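PDB 6VZZ: BamaA.19900.a from Balamuthia mandrillaris, which probably catalyses the phosphorylation of glucose to glucose 6-phosphate, as a glucokinase of the actin-ATPase clan. Local coordinates for residues V222-V227 / I255-I260. Residues are numbered along the deposited sequence; the frame is centred on the assembly and turned at random.
Sequences VAISPV and IEYEDI. With BGC (beta-D-glucopyranose), chain B.
A223 and E256 form a lone beta bridge between two loops, neither of which is a regular strand. Their CA atoms are 4.5 Å apart. Two hydrogen bonds, Y257 N to V222 O and I224 N to I255 O, both 3.1 Å, flank them in the pattern of a non-hydrogen-bonded antiparallel pair, although the chains meet at a steep crossing and no ladder follows. CA-H...O contacts run beside these bonds, from E256 CA to V222 O and from A223 CA to I255 O.

The bridge ends at Y257, whose ring extends alongside V222 to S225. I224 CG2 sits over one ring face, 16° off the normal and 3.8 Å from the centroid, a CH-pi contact. V222 CG2 lies in the ring plane at the edge, 3.7 Å from Y257 CD2. With chi1 of I224 at 49°, its CG1 lies between the backbone N and the carbonyl carbon and faces I255 CG1, which leaves CG2 to the ring. Y257 OH receives a weak bond from S225 N. Helix 303-327 packs on Y257 through F315, R318 and I319, whereas S225 OG bonds to I224 O of the second subunit.

Beyond the bridge the chain makes a tight turn: D259 N bonds to E256 O, and D259 OD2 receives E256 N at 3.0 Å from above its carboxylate plane. From this turn E258 reaches the sugar, CG anti to the backbone N (chi1 -174°) and the chain extended. Its OE1 accepts a hydrogen bond from O1 of beta-D-glucopyranose at 2.6 Å, and R264 forms a salt bridge with OE2. E256 OE1 bonds to ND1 of H221, whose NE2 binds the sugar, making E256 a second-shell residue. The bridge thus joins the loop after strand 213-216, which brings E218 and H221 to the glucose, to the loop after helix 234-249, which brings E258, as in the glucose pocket of glucokinases of the actin-like ATPase clan.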
loop_
_atom_site.group_PDB
_atom_site.type_symbol
_atom_site.label_atom_id
_atom_site.label_comp_id
_atom_site.label_asym_id
_atom_site.label_seq_id
_atom_site.Cartn_x
_atom_site.Cartn_y
_atom_site.Cartn_z
ATOM N N VAL A 222 3.345 6.581 -7.718
ATOM C CA VAL A 222 2.895 5.460 -8.539
ATOM C C VAL A 222 2.197 5.984 -9.788
ATOM O O VAL A 222 1.620 7.079 -9.802
ATOM C CB VAL A 222 1.975 4.507 -7.746
ATOM C CG1 VAL A 222 2.663 4.006 -6.487
ATOM C CG2 VAL A 222 0.633 5.163 -7.446
ATOM N N ALA A 223 2.257 5.188 -10.854
ATOM C CA ALA A 223 1.594 5.540 -12.100
ATOM C C ALA A 223 0.091 5.683 -11.900
ATOM O O ALA A 223 -0.518 4.982 -11.087
ATOM C CB ALA A 223 1.875 4.479 -13.156
ATOM N N ILE A 224 -0.510 6.596 -12.658
ATOM C CA ILE A 224 -1.937 6.871 -12.554
ATOM C C ILE A 224 -2.754 5.718 -13.126
ATOM O O ILE A 224 -2.224 4.840 -13.816
ATOM C CB ILE A 224 -2.275 8.191 -13.269
ATOM C CG1 ILE A 224 -1.668 8.211 -14.671
ATOM C CG2 ILE A 224 -1.729 9.361 -12.486
ATOM C CD1 ILE A 224 -2.487 7.530 -15.711
ATOM N N SER A 225 -4.058 5.739 -12.871
ATOM C CA SER A 225 -5.020 4.853 -13.487
ATOM C C SER A 225 -5.955 5.630 -14.404
ATOM O O SER A 225 -6.268 6.791 -14.133
ATOM C CB SER A 225 -5.840 4.129 -12.416
ATOM O OG SER A 225 -5.113 3.027 -11.924
ATOM N N PRO A 226 -6.424 5.028 -15.491
ATOM C CA PRO A 226 -7.365 5.710 -16.385
ATOM C C PRO A 226 -8.788 5.555 -15.858
ATOM O O PRO A 226 -9.020 4.916 -14.840
ATOM C CB PRO A 226 -7.173 4.968 -17.705
ATOM C CG PRO A 226 -6.895 3.579 -17.286
ATOM C CD PRO A 226 -6.101 3.677 -15.981
ATOM N N VAL A 227 -9.745 6.164 -16.565
ATOM C CA VAL A 227 -11.155 5.883 -16.307
ATOM C C VAL A 227 -11.604 4.766 -17.233
ATOM O O VAL A 227 -10.851 4.332 -18.115
ATOM C CB VAL A 227 -12.058 7.113 -16.516
ATOM C CG1 VAL A 227 -11.847 8.131 -15.441
ATOM C CG2 VAL A 227 -11.828 7.716 -17.899
ATOM N N ILE A 255 2.503 9.003 -16.316
ATOM C CA ILE A 255 2.796 10.008 -15.292
ATOM C C ILE A 255 2.451 9.480 -13.901
ATOM O O ILE A 255 1.669 8.536 -13.725
ATOM C CB ILE A 255 2.069 11.329 -15.586
ATOM C CG1 ILE A 255 0.579 11.236 -15.274
ATOM C CG2 ILE A 255 2.243 11.713 -17.039
ATOM C CD1 ILE A 255 -0.132 12.587 -15.412
ATOM N N GLU A 256 3.076 10.082 -12.897
ATOM C CA GLU A 256 2.779 9.790 -11.502
ATOM C C GLU A 256 1.585 10.614 -11.062
ATOM O O GLU A 256 1.301 11.676 -11.623
ATOM C CB GLU A 256 3.967 10.115 -10.588
ATOM C CG GLU A 256 5.320 9.663 -11.088
ATOM C CD GLU A 256 6.439 10.044 -10.137
ATOM O OE1 GLU A 256 6.235 10.954 -9.300
ATOM O OE2 GLU A 256 7.523 9.423 -10.217
ATOM N N TYR A 257 0.883 10.115 -10.037
ATOM C CA TYR A 257 -0.227 10.885 -9.486
ATOM C C TYR A 257 0.236 12.277 -9.071
ATOM O O TYR A 257 -0.491 13.262 -9.264
ATOM C CB TYR A 257 -0.863 10.151 -8.304
ATOM C CG TYR A 257 -1.910 9.128 -8.703
ATOM C CD1 TYR A 257 -3.178 9.524 -9.111
ATOM C CD2 TYR A 257 -1.634 7.763 -8.667
ATOM C CE1 TYR A 257 -4.137 8.592 -9.474
ATOM C CE2 TYR A 257 -2.584 6.835 -9.028
ATOM C CZ TYR A 257 -3.835 7.250 -9.435
ATOM O OH TYR A 257 -4.793 6.320 -9.796
ATOM N N GLU A 258 1.465 12.383 -8.539
ATOM C CA GLU A 258 2.011 13.677 -8.136
ATOM C C GLU A 258 2.205 14.616 -9.325
ATOM O O GLU A 258 2.260 15.839 -9.138
ATOM C CB GLU A 258 3.338 13.487 -7.395
ATOM C CG GLU A 258 3.901 14.778 -6.800
ATOM C CD GLU A 258 5.160 14.565 -5.969
ATOM O OE1 GLU A 258 5.070 13.926 -4.902
ATOM O OE2 GLU A 258 6.244 15.037 -6.384
ATOM N N ASP A 259 2.289 14.089 -10.545
ATOM C CA ASP A 259 2.427 14.979 -11.688
ATOM C C ASP A 259 1.151 15.758 -11.965
ATOM O O ASP A 259 1.183 16.726 -12.739
ATOM C CB ASP A 259 2.867 14.187 -12.921
ATOM C CG ASP A 259 4.284 13.634 -12.777
ATOM O OD1 ASP A 259 5.099 14.269 -12.067
ATOM O OD2 ASP A 259 4.588 12.575 -13.373
ATOM N N ILE A 260 0.039 15.378 -11.335
ATOM C CA ILE A 260 -1.191 16.149 -11.382
ATOM C C ILE A 260 -1.579 16.668 -10.002
ATOM O O ILE A 260 -1.956 17.842 -9.853
ATOM C CB ILE A 260 -2.333 15.310 -11.991
ATOM C CG1 ILE A 260 -2.096 15.099 -13.487
ATOM C CG2 ILE A 260 -3.693 15.935 -11.725
ATOM C CD1 ILE A 260 -3.141 14.209 -14.140
HETATM C C2 BGC B . 7.901 12.801 -1.468
HETATM C C3 BGC B . 7.326 12.270 -0.165
HETATM C C4 BGC B . 6.635 13.394 0.598
HETATM C C5 BGC B . 5.606 14.062 -0.307
HETATM C C6 BGC B . 4.886 15.224 0.333
HETATM C C1 BGC B . 6.792 13.478 -2.258
HETATM O O1 BGC B . 7.241 13.907 -3.492
HETATM O O2 BGC B . 8.473 11.740 -2.222
HETATM O O3 BGC B . 8.347 11.676 0.625
HETATM O O4 BGC B . 5.963 12.870 1.733
HETATM O O5 BGC B . 6.265 14.552 -1.482
HETATM O O6 BGC B . 5.787 16.113 0.960
#